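Local coordinates for protein endo-b-1,4-glucanase (Nasutitermes takasagoensis, PDB 1KS8) that probably hydrolyses internal beta-1,4-glucosidic linkages in cellulose and related beta-glucans, as a family 9 endoglucanase with an (alpha/alpha)6 fold, at residues N111-D123 with T134-R146. Sequence-based numbering, arbitrary orientation.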
loop_
_atom_site.group_PDB
_atom_site.type_symbol
_atom_site.label_atom_id
_atom_site.label_comp_id
_atom_site.label_asym_id
_atom_site.label_seq_id
_atom_site.Cartn_x
_atom_site.Cartn_y
_atom_site.Cartn_z
ATOM N N ASN A 111 -19.987 -7.617 11.833
ATOM C CA ASN A 111 -20.283 -6.334 11.207
ATOM C C ASN A 111 -19.682 -5.153 11.963
ATOM O O ASN A 111 -20.288 -4.087 12.051
ATOM C CB ASN A 111 -21.795 -6.149 11.073
ATOM C CG ASN A 111 -22.419 -7.157 10.130
ATOM O OD1 ASN A 111 -22.006 -7.279 8.978
ATOM N ND2 ASN A 111 -23.418 -7.885 10.616
ATOM N N GLU A 112 -18.489 -5.354 12.515
ATOM C CA GLU A 112 -17.793 -4.301 13.246
ATOM C C GLU A 112 -16.329 -4.381 12.852
ATOM O O GLU A 112 -15.749 -5.465 12.811
ATOM C CB GLU A 112 -17.930 -4.490 14.758
ATOM C CG GLU A 112 -17.373 -3.322 15.566
ATOM C CD GLU A 112 -17.631 -3.456 17.052
ATOM O OE1 GLU A 112 -16.857 -4.158 17.738
ATOM O OE2 GLU A 112 -18.621 -2.866 17.534
ATOM N N PHE A 113 -15.732 -3.234 12.561
ATOM C CA PHE A 113 -14.338 -3.220 12.151
ATOM C C PHE A 113 -13.615 -1.956 12.591
ATOM O O PHE A 113 -14.068 -0.842 12.317
ATOM C CB PHE A 113 -14.254 -3.348 10.627
ATOM C CG PHE A 113 -12.856 -3.487 10.112
ATOM C CD1 PHE A 113 -12.154 -4.668 10.299
ATOM C CD2 PHE A 113 -12.229 -2.425 9.469
ATOM C CE1 PHE A 113 -10.842 -4.795 9.855
ATOM C CE2 PHE A 113 -10.915 -2.539 9.020
ATOM C CZ PHE A 113 -10.221 -3.727 9.214
ATOM N N TYR A 114 -12.493 -2.123 13.279
ATOM C CA TYR A 114 -11.722 -0.966 13.703
ATOM C C TYR A 114 -10.864 -0.485 12.544
ATOM O O TYR A 114 -10.059 -1.238 11.991
ATOM C CB TYR A 114 -10.868 -1.293 14.929
ATOM C CG TYR A 114 -11.675 -1.230 16.203
ATOM C CD1 TYR A 114 -12.489 -2.297 16.593
ATOM C CD2 TYR A 114 -11.688 -0.071 16.978
ATOM C CE1 TYR A 114 -13.302 -2.201 17.727
ATOM C CE2 TYR A 114 -12.493 0.033 18.106
ATOM C CZ TYR A 114 -13.297 -1.033 18.473
ATOM O OH TYR A 114 -14.104 -0.915 19.581
ATOM N N GLY A 115 -11.061 0.777 12.173
ATOM C CA GLY A 115 -10.332 1.346 11.054
ATOM C C GLY A 115 -9.215 2.303 11.404
ATOM O O GLY A 115 -8.558 2.838 10.508
ATOM N N GLN A 116 -8.983 2.534 12.689
ATOM C CA GLN A 116 -7.917 3.442 13.074
ATOM C C GLN A 116 -7.516 3.306 14.528
ATOM O O GLN A 116 -8.358 3.065 15.391
ATOM C CB GLN A 116 -8.348 4.893 12.819
ATOM C CG GLN A 116 -7.201 5.902 12.785
ATOM C CD GLN A 116 -7.670 7.298 12.407
ATOM O OE1 GLN A 116 -8.394 7.475 11.426
ATOM N NE2 GLN A 116 -7.253 8.298 13.178
ATOM N N VAL A 117 -6.219 3.429 14.786
ATOM C CA VAL A 117 -5.696 3.437 16.148
ATOM C C VAL A 117 -4.740 4.620 16.152
ATOM O O VAL A 117 -3.803 4.685 15.342
ATOM C CB VAL A 117 -4.931 2.160 16.532
ATOM C CG1 VAL A 117 -4.407 2.301 17.963
ATOM C CG2 VAL A 117 -5.852 0.952 16.437
ATOM N N GLY A 118 -5.003 5.562 17.052
ATOM C CA GLY A 118 -4.211 6.771 17.146
ATOM C C GLY A 118 -5.013 7.895 16.516
ATOM O O GLY A 118 -5.705 7.682 15.517
ATOM N N GLN A 119 -4.957 9.082 17.111
ATOM C CA GLN A 119 -5.669 10.231 16.565
ATOM C C GLN A 119 -4.657 11.056 15.789
ATOM O O GLN A 119 -3.524 11.224 16.234
ATOM C CB GLN A 119 -6.266 11.097 17.675
ATOM C CG GLN A 119 -7.048 12.277 17.112
ATOM C CD GLN A 119 -7.079 13.477 18.035
ATOM O OE1 GLN A 119 -6.044 13.914 18.541
ATOM N NE2 GLN A 119 -8.268 14.035 18.241
ATOM N N GLY A 120 -5.061 11.575 14.635
ATOM C CA GLY A 120 -4.143 12.367 13.836
ATOM C C GLY A 120 -3.415 13.470 14.581
ATOM O O GLY A 120 -2.186 13.547 14.541
ATOM N N ASP A 121 -4.152 14.325 15.281
ATOM C CA ASP A 121 -3.506 15.426 15.985
ATOM C C ASP A 121 -2.599 15.030 17.137
ATOM O O ASP A 121 -1.469 15.506 17.225
ATOM C CB ASP A 121 -4.551 16.428 16.477
ATOM C CG ASP A 121 -5.218 17.176 15.339
ATOM O OD1 ASP A 121 -4.753 17.038 14.184
ATOM O OD2 ASP A 121 -6.202 17.904 15.598
ATOM N N ALA A 122 -3.082 14.165 18.022
ATOM C CA ALA A 122 -2.281 13.746 19.165
ATOM C C ALA A 122 -1.018 13.031 18.705
ATOM O O ALA A 122 0.059 13.220 19.271
ATOM C CB ALA A 122 -3.095 12.834 20.071
ATOM N N ASP A 123 -1.154 12.211 17.670
ATOM C CA ASP A 123 -0.013 11.474 17.148
ATOM C C ASP A 123 1.003 12.400 16.481
ATOM O O ASP A 123 2.195 12.360 16.787
ATOM C CB ASP A 123 -0.477 10.433 16.129
ATOM C CG ASP A 123 0.634 9.496 15.713
ATOM O OD1 ASP A 123 0.878 8.515 16.439
ATOM O OD2 ASP A 123 1.272 9.747 14.673
ATOM N N THR A 134 3.457 8.513 24.816
ATOM C CA THR A 134 2.763 8.480 26.098
ATOM C C THR A 134 1.350 9.039 25.971
ATOM O O THR A 134 0.594 9.047 26.945
ATOM C CB THR A 134 3.509 9.297 27.174
ATOM O OG1 THR A 134 3.527 10.680 26.802
ATOM C CG2 THR A 134 4.937 8.796 27.325
ATOM N N MET A 135 0.988 9.502 24.777
ATOM C CA MET A 135 -0.340 10.065 24.568
ATOM C C MET A 135 -1.376 8.974 24.337
ATOM O O MET A 135 -1.047 7.863 23.918
ATOM C CB MET A 135 -0.344 11.027 23.373
ATOM C CG MET A 135 -0.449 10.368 21.999
ATOM S SD MET A 135 0.974 9.365 21.520
ATOM C CE MET A 135 2.102 10.643 20.955
ATOM N N ALA A 136 -2.633 9.299 24.621
ATOM C CA ALA A 136 -3.714 8.348 24.425
ATOM C C ALA A 136 -3.822 8.026 22.943
ATOM O O ALA A 136 -3.616 8.893 22.091
ATOM C CB ALA A 136 -5.030 8.932 24.933
ATOM N N ARG A 137 -4.131 6.771 22.644
ATOM C CA ARG A 137 -4.289 6.323 21.268
ATOM C C ARG A 137 -5.684 5.741 21.092
ATOM O O ARG A 137 -5.903 4.536 21.241
ATOM C CB ARG A 137 -3.210 5.292 20.915
ATOM C CG ARG A 137 -1.855 5.940 20.645
ATOM C CD ARG A 137 -0.718 4.934 20.564
ATOM N NE ARG A 137 -0.833 3.996 19.450
ATOM C CZ ARG A 137 -0.619 4.299 18.171
ATOM N NH1 ARG A 137 -0.279 5.530 17.812
ATOM N NH2 ARG A 137 -0.716 3.351 17.245
ATOM N N PRO A 138 -6.660 6.608 20.784
ATOM C CA PRO A 138 -8.040 6.165 20.592
ATOM C C PRO A 138 -8.153 5.224 19.404
ATOM O O PRO A 138 -7.367 5.305 18.457
ATOM C CB PRO A 138 -8.799 7.471 20.347
ATOM C CG PRO A 138 -7.950 8.511 21.011
ATOM C CD PRO A 138 -6.555 8.073 20.670
ATOM N N ALA A 139 -9.132 4.330 19.466
ATOM C CA ALA A 139 -9.388 3.394 18.383
ATOM C C ALA A 139 -10.771 3.739 17.853
ATOM O O ALA A 139 -11.713 3.929 18.629
ATOM C CB ALA A 139 -9.353 1.960 18.896
ATOM N N TYR A 140 -10.890 3.839 16.534
ATOM C CA TYR A 140 -12.156 4.187 15.901
ATOM C C TYR A 140 -12.637 3.034 15.032
ATOM O O TYR A 140 -11.836 2.365 14.375
ATOM C CB TYR A 140 -11.979 5.442 15.044
ATOM C CG TYR A 140 -11.410 6.635 15.784
ATOM C CD1 TYR A 140 -12.027 7.132 16.931
ATOM C CD2 TYR A 140 -10.266 7.284 15.319
ATOM C CE1 TYR A 140 -11.519 8.252 17.597
ATOM C CE2 TYR A 140 -9.752 8.401 15.975
ATOM C CZ TYR A 140 -10.382 8.878 17.109
ATOM O OH TYR A 140 -9.873 9.990 17.748
ATOM N N LYS A 141 -13.946 2.814 15.014
ATOM C CA LYS A 141 -14.507 1.715 14.248
ATOM C C LYS A 141 -15.707 2.095 13.394
ATOM O O LYS A 141 -16.302 3.164 13.554
ATOM C CB LYS A 141 -14.950 0.610 15.208
ATOM C CG LYS A 141 -16.128 1.018 16.093
ATOM C CD LYS A 141 -16.540 -0.099 17.043
ATOM C CE LYS A 141 -17.845 0.228 17.754
ATOM N NZ LYS A 141 -17.760 1.490 18.531
ATOM N N ILE A 142 -16.034 1.201 12.470
ATOM C CA ILE A 142 -17.219 1.353 11.647
ATOM C C ILE A 142 -18.090 0.181 12.100
ATOM O O ILE A 142 -17.578 -0.833 12.587
ATOM C CB ILE A 142 -16.934 1.243 10.119
ATOM C CG1 ILE A 142 -16.105 -0.003 9.803
ATOM C CG2 ILE A 142 -16.237 2.505 9.629
ATOM C CD1 ILE A 142 -15.937 -0.254 8.308
ATOM N N ASP A 143 -19.402 0.340 11.986
ATOM C CA ASP A 143 -20.339 -0.708 12.373
ATOM C C ASP A 143 -21.632 -0.514 11.593
ATOM O O ASP A 143 -21.675 0.285 10.662
ATOM C CB ASP A 143 -20.602 -0.691 13.888
ATOM C CG ASP A 143 -20.944 0.686 14.420
ATOM O OD1 ASP A 143 -21.688 1.424 13.747
ATOM O OD2 ASP A 143 -20.474 1.025 15.529
ATOM N N THR A 144 -22.687 -1.231 11.962
ATOM C CA THR A 144 -23.944 -1.107 11.232
ATOM C C THR A 144 -24.583 0.280 11.281
ATOM O O THR A 144 -25.297 0.660 10.356
ATOM C CB THR A 144 -24.977 -2.152 11.707
ATOM O OG1 THR A 144 -25.202 -2.009 13.114
ATOM C CG2 THR A 144 -24.473 -3.560 11.413
ATOM N N SER A 145 -24.320 1.039 12.342
ATOM C CA SER A 145 -24.889 2.381 12.467
ATOM C C SER A 145 -23.993 3.435 11.820
ATOM O O SER A 145 -24.458 4.501 11.418
ATOM C CB SER A 145 -25.111 2.730 13.943
ATOM O OG SER A 145 -23.890 2.771 14.656
ATOM N N ARG A 146 -22.704 3.124 11.727
ATOM C CA ARG A 146 -21.713 4.016 11.129
ATOM C C ARG A 146 -20.890 3.147 10.186
ATOM O O ARG A 146 -19.804 2.690 10.537
ATOM C CB ARG A 146 -20.810 4.599 12.217
ATOM C CG ARG A 146 -21.521 5.505 13.206
ATOM C CD ARG A 146 -20.614 5.833 14.382
ATOM N NE ARG A 146 -21.118 6.947 15.180
ATOM C CZ ARG A 146 -21.177 8.204 14.752
ATOM N NH1 ARG A 146 -20.761 8.510 13.530
ATOM N NH2 ARG A 146 -21.645 9.157 15.547
HETATM O O HOH W 1 -22.216 -3.490 13.969
HETATM O O HOH W 2 -3.054 9.174 19.298
HETATM O O HOH W 3 -0.414 8.280 18.716
#
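Y114 and K141 form the main fit on one face of this antiparallel strand pair: K141 CB sits over the centre of the Y114 ring, 3.7 Å from its centroid and 8° off the normal, a CH-pi contact. With K141 CG between backbone N and carbonyl carbon (chi1 67°), the lysine chain runs alongside the tyrosine, its CD reaching the phenol end, whose OH is hydrogen-bonded to D43 N. There E112 crosses it, OE2 lying 3.2 Å from K141 CE, while E112 OE1 bonds T108. A139 CB approaches the same ring obliquely, 3.6 Å from Y114 CD2.

F113, I142, Q116 and Y140 occupy the other face. I142 CG1 packs on F113 CB, and both side chains face helices 149-165 and 171-190. The Q116 amide stands nearly perpendicular to the Y140 ring (86°) and meets its edge; its NE2 is held at 2.9 Å by G118 O, almost straight, and also bonds D201. G115 and Q116 both face Y140, a classic beta bulge that shifts the register by one residue after Y114/K141; Y140 O takes G115 N at 2.8 Å and, weakly, Q116 N. Further along, G118 CA lies over one face of the R137 guanidinium, offset toward its rim, and A122 CB meets M135 CG at 4.1 Å.

D123 OD1 approaches the guanidinium edge, 3.5 Å from R137 NH1 in a long salt bridge, and a water bonds both atoms. R137 NE also pairs with D40, and NH1 with F58 O, while D123 OD2 accepts from F58 N. This shared network probably stabilises both charges and fixes the turn of the guanidinium, joining helix 120-124 and the lead-in to strand 139-142 to D40 and F58.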